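Local coordinates for malonyl CoA-acyl carrier protein transacylase (Mycobacterium tuberculosis, PDB 2QC3) that catalyses transfer of the malonyl group from malonyl-CoA to holo acyl carrier protein, supplying malonyl-ACP for fatty acid biosynthesis, at residues A38-L42 with A43-T47; Q73-R77 with R78-A82; T141-L144 with S145-Q149. One frame throughout, in Å; residues are numbered along the deposited sequence.

Contact 1 of 3, residues A38-L42 with A43-T47; sequences ADLDL and ARLGT
The carboxylate of Asp41 lies across the aliphatic part of Arg44, with OD1 of the aspartate 3.0 Å from CG of the arginine and OD2 3.6 Å from its CD. The two side chains run at about a right angle, and their carboxylate and guanidinium planes are 71° apart. They do not pair as charges: the guanidinium turns instead to Glu53, with which it forms a salt bridge. Asp41 OD1 accepts from Arg44 N, 3.1 Å away, in a nearly straight bond that arrives from above the carboxylate plane. With CG of Asp41 anti to its own N (chi1 -164°), the carboxylate reaches forward over the first turn. A water joins the same oxygen to the preceding amide, donating to Asp41 OD1 and accepting from Ala43 N at 2.9 Å. Asp41 O receives Leu45 N at 3.1 Å, and Leu42 O then receives Gly46 N. On the inner side, CD1 of Leu45 meets CG of Leu40 at 3.6 Å and CD2 of Leu42 at 4.1 Å; this apolar cluster faces helix 57-77, where Pro62, Leu63 and Ala66 lie. One residue thus serves the opening amides through side chain, water and carbonyl, while leucines from before and within the helix pack together. This is a helix N-cap, with Asp41 as the capping residue of helix 42-47.

Contact 2 of 3, residues Q73-R77 with R78-A82; sequences QELAR and RCVLA
The end of helix 57-77, where the chain leaves for strand 86-90 through a type I beta turn from Cys79 to Ala82, is held by backbone bonds, one salt bridge and a small apolar contact. Arg78 N still makes a helical bond to Glu74 O at 3.0 Å. A weak i to i+3 bond, Cys79 N to Ala76 O at 3.3 Å, follows where Cys79 takes a positive phi (53°) and breaks the helix. The same pair of residues, Glu74 and Arg78, is also joined through its side chains. CG of Glu74 lies over one face of the Arg78 guanidinium, and the bend at chi2 (58°) turns OE1 to NE. Beyond the break, the chain folds back on the helix: Leu81 CD1 packs on Leu75 CD2 at 3.6 Å, and Val80 CB lies 4.1 Å from Leu75 CD1. Leu300, from the C-terminal tail, also packs on Leu75. A water accepts from Leu81 N at 2.7 Å and donates weakly to Leu75 O, linking the turn to a carbonyl of the last helical turn. In the salt bridge, Arg78 NE meets Glu74 OE1 at 3.0 Å through a bent bond, on the anti side of the carboxylate but 28° out of its plane.

Contact 3 of 3, residues T141-L144 with S145-Q149; sequences TEVL and SRLEQ
Leu144 and Ser145, neighbours in sequence, have most surface buried here, and Leu147 follows; together they show how one helix gives its sides different characters. Leu144 looks toward strand 153-159, packing on Pro154 and Arg157. CD2 of Leu144 lies 4.2 Å from CD1 of Leu147, which touches Pro154 as well, so the two leucines share one apolar side. In Leu147, CG is anti to the carbonyl carbon (chi1 -60°), which directs the side chain back along the helix and brings CG within 3.3 Å of Val143 O. Val143 CG1 is farther off, 4.5 Å from Leu147 CG, and the Val143 side chain packs on Pro180 and Ala183 in loops nearby.

Ser145 belongs to the polar side. Ser145 N bonds to Thr141 O at 2.8 Å, and its CB comes close to the same carbonyl. With its hydroxyl anti to the backbone N (chi1 167°), Ser145 OG accepts from Gln149 NE2 at 3.1 Å, one turn later. The other end of that amide is used too: Gln149 OE1 receives Arg146 NH1 at 3.0 Å. This bond lies almost exactly in the guanidinium plane but reaches the oxygen from 54° above the amide carbonyl plane. A short chain of side-chain bonds therefore runs from Ser145 through Gln149 to Arg146.

Beneath both sides, Arg146 N to Glu142 O, Leu147 N to Val143 O and Glu148 N to Leu144 O continue the regular i to i+4 ladder. The arrangement is that of an amphipathic alpha-helix, here helix 140-149 laid with its leucines against strand 153-159 of the mixed sheet.

How the contacts relate
The three contacts illustrate a helix start, a helix end and a helix body. Contact 1 opens helix 42-47, contact 2 closes helix 57-77, and contact 3 lies within helix 140-149. All are peripheral and partly buried; buried residues outnumber exposed ones in contact 1, and the reverse holds in contacts 2 and 3. Contacts 1 and 2 share an element, since the leucines of contact 1 pack on the helix whose end forms contact 2. Contact 3 lies on the opposite side of the chain's centre, beside the mixed sheet. Each end carries a bridging water, with an aspartate cap in contact 1 and a salt bridge and beta turn in contact 2, whereas contact 3 combines an uninterrupted backbone ladder with side-chain bonds among serine, glutamine and arginine.

Contact 1 of 3, residues A38-L42 with A43-T47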
loop_
_atom_site.group_PDB
_atom_site.type_symbol
_atom_site.label_atom_id
_atom_site.label_comp_id
_atom_site.label_asym_id
_atom_site.label_seq_id
_atom_site.Cartn_x
_atom_site.Cartn_y
_atom_site.Cartn_z
ATOM N N ALA A 38 -11.078 -2.163 14.295
ATOM C CA ALA A 38 -10.233 -3.254 13.820
ATOM C C ALA A 38 -10.017 -4.306 14.905
ATOM O O ALA A 38 -9.297 -5.287 14.694
ATOM C CB ALA A 38 -8.891 -2.706 13.363
ATOM N N ASP A 39 -10.637 -4.095 16.063
ATOM C CA ASP A 39 -10.512 -5.023 17.185
ATOM C C ASP A 39 -9.046 -5.384 17.398
ATOM O O ASP A 39 -8.691 -6.551 17.543
ATOM C CB ASP A 39 -11.335 -6.287 16.915
ATOM C CG ASP A 39 -11.267 -7.280 18.057
ATOM O OD1 ASP A 39 -11.522 -6.873 19.211
ATOM O OD2 ASP A 39 -10.963 -8.465 17.802
ATOM N N LEU A 40 -8.202 -4.361 17.424
ATOM C CA LEU A 40 -6.772 -4.546 17.592
ATOM C C LEU A 40 -6.215 -3.381 18.411
ATOM O O LEU A 40 -6.583 -2.231 18.190
ATOM C CB LEU A 40 -6.112 -4.573 16.211
ATOM C CG LEU A 40 -5.013 -5.581 15.870
ATOM C CD1 LEU A 40 -5.516 -7.003 16.076
ATOM C CD2 LEU A 40 -4.594 -5.374 14.413
ATOM N N ASP A 41 -5.331 -3.677 19.357
ATOM C CA ASP A 41 -4.732 -2.635 20.185
ATOM C C ASP A 41 -3.665 -1.936 19.352
ATOM O O ASP A 41 -2.472 -2.123 19.580
ATOM C CB ASP A 41 -4.089 -3.246 21.432
ATOM C CG ASP A 41 -3.797 -2.212 22.512
ATOM O OD1 ASP A 41 -3.317 -1.106 22.183
ATOM O OD2 ASP A 41 -4.037 -2.516 23.701
ATOM N N LEU A 42 -4.100 -1.137 18.385
ATOM C CA LEU A 42 -3.179 -0.423 17.508
ATOM C C LEU A 42 -2.208 0.469 18.277
ATOM O O LEU A 42 -1.073 0.670 17.852
ATOM C CB LEU A 42 -3.962 0.418 16.495
ATOM C CG LEU A 42 -4.868 -0.365 15.537
ATOM C CD1 LEU A 42 -5.629 0.598 14.646
ATOM C CD2 LEU A 42 -4.026 -1.319 14.703
ATOM N N ALA A 43 -2.660 1.002 19.407
ATOM C CA ALA A 43 -1.831 1.876 20.230
ATOM C C ALA A 43 -0.508 1.215 20.606
ATOM O O ALA A 43 0.564 1.744 20.312
ATOM C CB ALA A 43 -2.588 2.278 21.489
ATOM N N ARG A 44 -0.581 0.060 21.260
ATOM C CA ARG A 44 0.629 -0.646 21.667
ATOM C C ARG A 44 1.361 -1.223 20.462
ATOM O O ARG A 44 2.590 -1.287 20.446
ATOM C CB ARG A 44 0.297 -1.770 22.651
ATOM C CG ARG A 44 -0.768 -2.736 22.163
ATOM C CD ARG A 44 -0.835 -3.997 23.023
ATOM N NE ARG A 44 -0.062 -5.099 22.447
ATOM C CZ ARG A 44 1.261 -5.105 22.303
ATOM N NH1 ARG A 44 1.987 -4.067 22.696
ATOM N NH2 ARG A 44 1.860 -6.152 21.753
ATOM N N LEU A 45 0.601 -1.638 19.452
ATOM C CA LEU A 45 1.183 -2.209 18.243
ATOM C C LEU A 45 2.085 -1.222 17.515
ATOM O O LEU A 45 3.156 -1.588 17.040
ATOM C CB LEU A 45 0.075 -2.684 17.299
ATOM C CG LEU A 45 -0.737 -3.881 17.797
ATOM C CD1 LEU A 45 -1.934 -4.117 16.895
ATOM C CD2 LEU A 45 0.161 -5.109 17.845
ATOM N N GLY A 46 1.654 0.033 17.439
ATOM C CA GLY A 46 2.436 1.040 16.748
ATOM C C GLY A 46 3.454 1.779 17.594
ATOM O O GLY A 46 4.209 2.601 17.074
ATOM N N THR A 47 3.487 1.499 18.893
ATOM C CA THR A 47 4.434 2.172 19.774
ATOM C C THR A 47 5.428 1.225 20.440
ATOM O O THR A 47 6.634 1.326 20.210
ATOM C CB THR A 47 3.706 2.983 20.879
ATOM O OG1 THR A 47 2.838 2.120 21.627
ATOM C CG2 THR A 47 2.894 4.105 20.263
HETATM O O HOH W 1 -5.046 0.602 20.986
#

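Contact 2 of 3, residues Q73-R77 with R78-A82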
loop_
_atom_site.group_PDB
_atom_site.type_symbol
_atom_site.label_atom_id
_atom_site.label_comp_id
_atom_site.label_asym_id
_atom_site.label_seq_id
_atom_site.Cartn_x
_atom_site.Cartn_y
_atom_site.Cartn_z
ATOM N N GLN A 73 -5.341 12.830 8.592
ATOM C CA GLN A 73 -6.303 13.459 9.482
ATOM C C GLN A 73 -5.777 14.815 9.917
ATOM O O GLN A 73 -6.483 15.820 9.842
ATOM C CB GLN A 73 -6.533 12.589 10.719
ATOM C CG GLN A 73 -7.326 11.326 10.466
ATOM C CD GLN A 73 -8.711 11.615 9.948
ATOM O OE1 GLN A 73 -8.877 12.152 8.853
ATOM N NE2 GLN A 73 -9.720 11.265 10.737
ATOM N N GLU A 74 -4.530 14.836 10.376
ATOM C CA GLU A 74 -3.915 16.072 10.828
ATOM C C GLU A 74 -3.766 17.033 9.662
ATOM O O GLU A 74 -3.962 18.237 9.808
ATOM C CB GLU A 74 -2.547 15.793 11.450
ATOM C CG GLU A 74 -1.873 17.031 12.015
ATOM C CD GLU A 74 -2.705 17.729 13.083
ATOM O OE1 GLU A 74 -2.269 18.793 13.562
ATOM O OE2 GLU A 74 -3.789 17.221 13.447
ATOM N N LEU A 75 -3.420 16.494 8.501
ATOM C CA LEU A 75 -3.262 17.312 7.313
ATOM C C LEU A 75 -4.626 17.935 7.010
ATOM O O LEU A 75 -4.721 19.094 6.613
ATOM C CB LEU A 75 -2.774 16.447 6.144
ATOM C CG LEU A 75 -2.046 17.164 5.002
ATOM C CD1 LEU A 75 -0.877 17.963 5.562
ATOM C CD2 LEU A 75 -1.557 16.152 3.981
ATOM N N ALA A 76 -5.684 17.159 7.225
ATOM C CA ALA A 76 -7.043 17.631 6.990
ATOM C C ALA A 76 -7.416 18.685 8.028
ATOM O O ALA A 76 -8.129 19.645 7.730
ATOM C CB ALA A 76 -8.021 16.464 7.066
ATOM N N ARG A 77 -6.925 18.494 9.246
ATOM C CA ARG A 77 -7.201 19.403 10.348
ATOM C C ARG A 77 -6.657 20.808 10.083
ATOM O O ARG A 77 -7.378 21.795 10.229
ATOM C CB ARG A 77 -6.605 18.840 11.642
ATOM C CG ARG A 77 -7.031 19.559 12.913
ATOM C CD ARG A 77 -6.436 18.876 14.143
ATOM N NE ARG A 77 -6.829 19.520 15.395
ATOM C CZ ARG A 77 -8.074 19.562 15.864
ATOM N NH1 ARG A 77 -9.065 18.996 15.187
ATOM N NH2 ARG A 77 -8.330 20.171 17.015
ATOM N N ARG A 78 -5.392 20.895 9.682
ATOM C CA ARG A 78 -4.769 22.187 9.414
ATOM C C ARG A 78 -5.168 22.779 8.063
ATOM O O ARG A 78 -4.760 23.888 7.723
ATOM C CB ARG A 78 -3.248 22.057 9.475
ATOM C CG ARG A 78 -2.730 21.470 10.768
ATOM C CD ARG A 78 -1.243 21.207 10.670
ATOM N NE ARG A 78 -0.701 20.673 11.914
ATOM C CZ ARG A 78 0.564 20.310 12.075
ATOM N NH1 ARG A 78 1.417 20.423 11.066
ATOM N NH2 ARG A 78 0.976 19.835 13.242
ATOM N N CYS A 79 -5.954 22.036 7.293
ATOM C CA CYS A 79 -6.406 22.497 5.982
ATOM C C CYS A 79 -5.255 22.937 5.069
ATOM O O CYS A 79 -5.465 23.699 4.126
ATOM C CB CYS A 79 -7.390 23.662 6.148
ATOM S SG CYS A 79 -8.847 23.288 7.153
ATOM N N VAL A 80 -4.050 22.446 5.341
ATOM C CA VAL A 80 -2.871 22.805 4.553
ATOM C C VAL A 80 -3.061 22.608 3.051
ATOM O O VAL A 80 -2.537 23.380 2.250
ATOM C CB VAL A 80 -1.631 21.992 5.003
ATOM C CG1 VAL A 80 -0.437 22.324 4.128
ATOM C CG2 VAL A 80 -1.322 22.283 6.454
ATOM N N LEU A 81 -3.807 21.579 2.669
ATOM C CA LEU A 81 -4.032 21.305 1.255
ATOM C C LEU A 81 -5.423 21.695 0.773
ATOM O O LEU A 81 -5.785 21.418 -0.370
ATOM C CB LEU A 81 -3.782 19.823 0.961
ATOM C CG LEU A 81 -2.374 19.317 1.287
ATOM C CD1 LEU A 81 -2.269 17.846 0.921
ATOM C CD2 LEU A 81 -1.334 20.143 0.533
ATOM N N ALA A 82 -6.209 22.326 1.642
ATOM C CA ALA A 82 -7.552 22.754 1.258
ATOM C C ALA A 82 -7.416 23.756 0.140
ATOM O O ALA A 82 -6.824 24.814 0.320
ATOM C CB ALA A 82 -8.258 23.420 2.409
HETATM O O HOH W 2 -5.800 19.851 3.433
#

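Contact 3 of 3, residues T141-L144 with S145-Q149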
loop_
_atom_site.group_PDB
_atom_site.type_symbol
_atom_site.label_atom_id
_atom_site.label_comp_id
_atom_site.label_asym_id
_atom_site.label_seq_id
_atom_site.Cartn_x
_atom_site.Cartn_y
_atom_site.Cartn_z
ATOM N N THR A 141 12.621 -8.717 -20.201
ATOM C CA THR A 141 11.980 -9.811 -20.914
ATOM C C THR A 141 12.425 -11.154 -20.352
ATOM O O THR A 141 11.597 -12.009 -20.042
ATOM C CB THR A 141 12.283 -9.735 -22.429
ATOM O OG1 THR A 141 11.641 -8.576 -22.979
ATOM C CG2 THR A 141 11.771 -10.978 -23.150
ATOM N N GLU A 142 13.729 -11.336 -20.206
ATOM C CA GLU A 142 14.251 -12.583 -19.665
ATOM C C GLU A 142 13.756 -12.870 -18.242
ATOM O O GLU A 142 13.407 -14.001 -17.919
ATOM C CB GLU A 142 15.776 -12.565 -19.693
ATOM C CG GLU A 142 16.345 -12.443 -21.099
ATOM C CD GLU A 142 15.785 -13.492 -22.045
ATOM O OE1 GLU A 142 15.858 -14.697 -21.710
ATOM O OE2 GLU A 142 15.272 -13.118 -23.126
ATOM N N VAL A 143 13.727 -11.851 -17.391
ATOM C CA VAL A 143 13.252 -12.037 -16.026
ATOM C C VAL A 143 11.773 -12.439 -16.034
ATOM O O VAL A 143 11.401 -13.466 -15.466
ATOM C CB VAL A 143 13.432 -10.751 -15.178
ATOM C CG1 VAL A 143 12.627 -10.842 -13.892
ATOM C CG2 VAL A 143 14.904 -10.565 -14.836
ATOM N N LEU A 144 10.936 -11.643 -16.693
ATOM C CA LEU A 144 9.511 -11.943 -16.739
ATOM C C LEU A 144 9.276 -13.324 -17.329
ATOM O O LEU A 144 8.549 -14.128 -16.754
ATOM C CB LEU A 144 8.762 -10.860 -17.521
ATOM C CG LEU A 144 8.679 -9.549 -16.722
ATOM C CD1 LEU A 144 8.023 -8.452 -17.530
ATOM C CD2 LEU A 144 7.893 -9.799 -15.446
ATOM N N SER A 145 9.916 -13.602 -18.458
ATOM C CA SER A 145 9.810 -14.901 -19.112
ATOM C C SER A 145 10.192 -16.020 -18.147
ATOM O O SER A 145 9.515 -17.045 -18.064
ATOM C CB SER A 145 10.734 -14.942 -20.327
ATOM O OG SER A 145 10.883 -16.260 -20.814
ATOM N N ARG A 146 11.280 -15.825 -17.412
ATOM C CA ARG A 146 11.704 -16.839 -16.467
ATOM C C ARG A 146 10.630 -17.053 -15.404
ATOM O O ARG A 146 10.371 -18.184 -15.008
ATOM C CB ARG A 146 13.028 -16.449 -15.805
ATOM C CG ARG A 146 13.568 -17.508 -14.840
ATOM C CD ARG A 146 13.690 -18.867 -15.528
ATOM N NE ARG A 146 14.165 -19.915 -14.630
ATOM C CZ ARG A 146 14.196 -21.210 -14.941
ATOM N NH1 ARG A 146 13.773 -21.620 -16.131
ATOM N NH2 ARG A 146 14.660 -22.093 -14.068
ATOM N N LEU A 147 10.000 -15.972 -14.949
ATOM C CA LEU A 147 8.958 -16.100 -13.936
ATOM C C LEU A 147 7.817 -17.004 -14.414
ATOM O O LEU A 147 7.367 -17.879 -13.678
ATOM C CB LEU A 147 8.392 -14.727 -13.537
ATOM C CG LEU A 147 9.317 -13.659 -12.935
ATOM C CD1 LEU A 147 8.457 -12.555 -12.296
ATOM C CD2 LEU A 147 10.234 -14.268 -11.884
ATOM N N GLU A 148 7.346 -16.793 -15.637
ATOM C CA GLU A 148 6.258 -17.619 -16.161
ATOM C C GLU A 148 6.699 -19.070 -16.266
ATOM O O GLU A 148 5.919 -19.974 -15.994
ATOM C CB GLU A 148 5.806 -17.118 -17.537
ATOM C CG GLU A 148 4.749 -17.958 -18.218
ATOM C CD GLU A 148 5.258 -18.584 -19.499
ATOM O OE1 GLU A 148 6.132 -19.475 -19.430
ATOM O OE2 GLU A 148 4.789 -18.175 -20.584
ATOM N N GLN A 149 7.948 -19.281 -16.661
ATOM C CA GLN A 149 8.500 -20.629 -16.791
ATOM C C GLN A 149 8.420 -21.382 -15.466
ATOM O O GLN A 149 8.255 -22.596 -15.450
ATOM C CB GLN A 149 9.972 -20.578 -17.218
ATOM C CG GLN A 149 10.260 -19.988 -18.597
ATOM C CD GLN A 149 11.758 -19.811 -18.834
ATOM O OE1 GLN A 149 12.533 -20.758 -18.698
ATOM N NE2 GLN A 149 12.169 -18.596 -19.186
#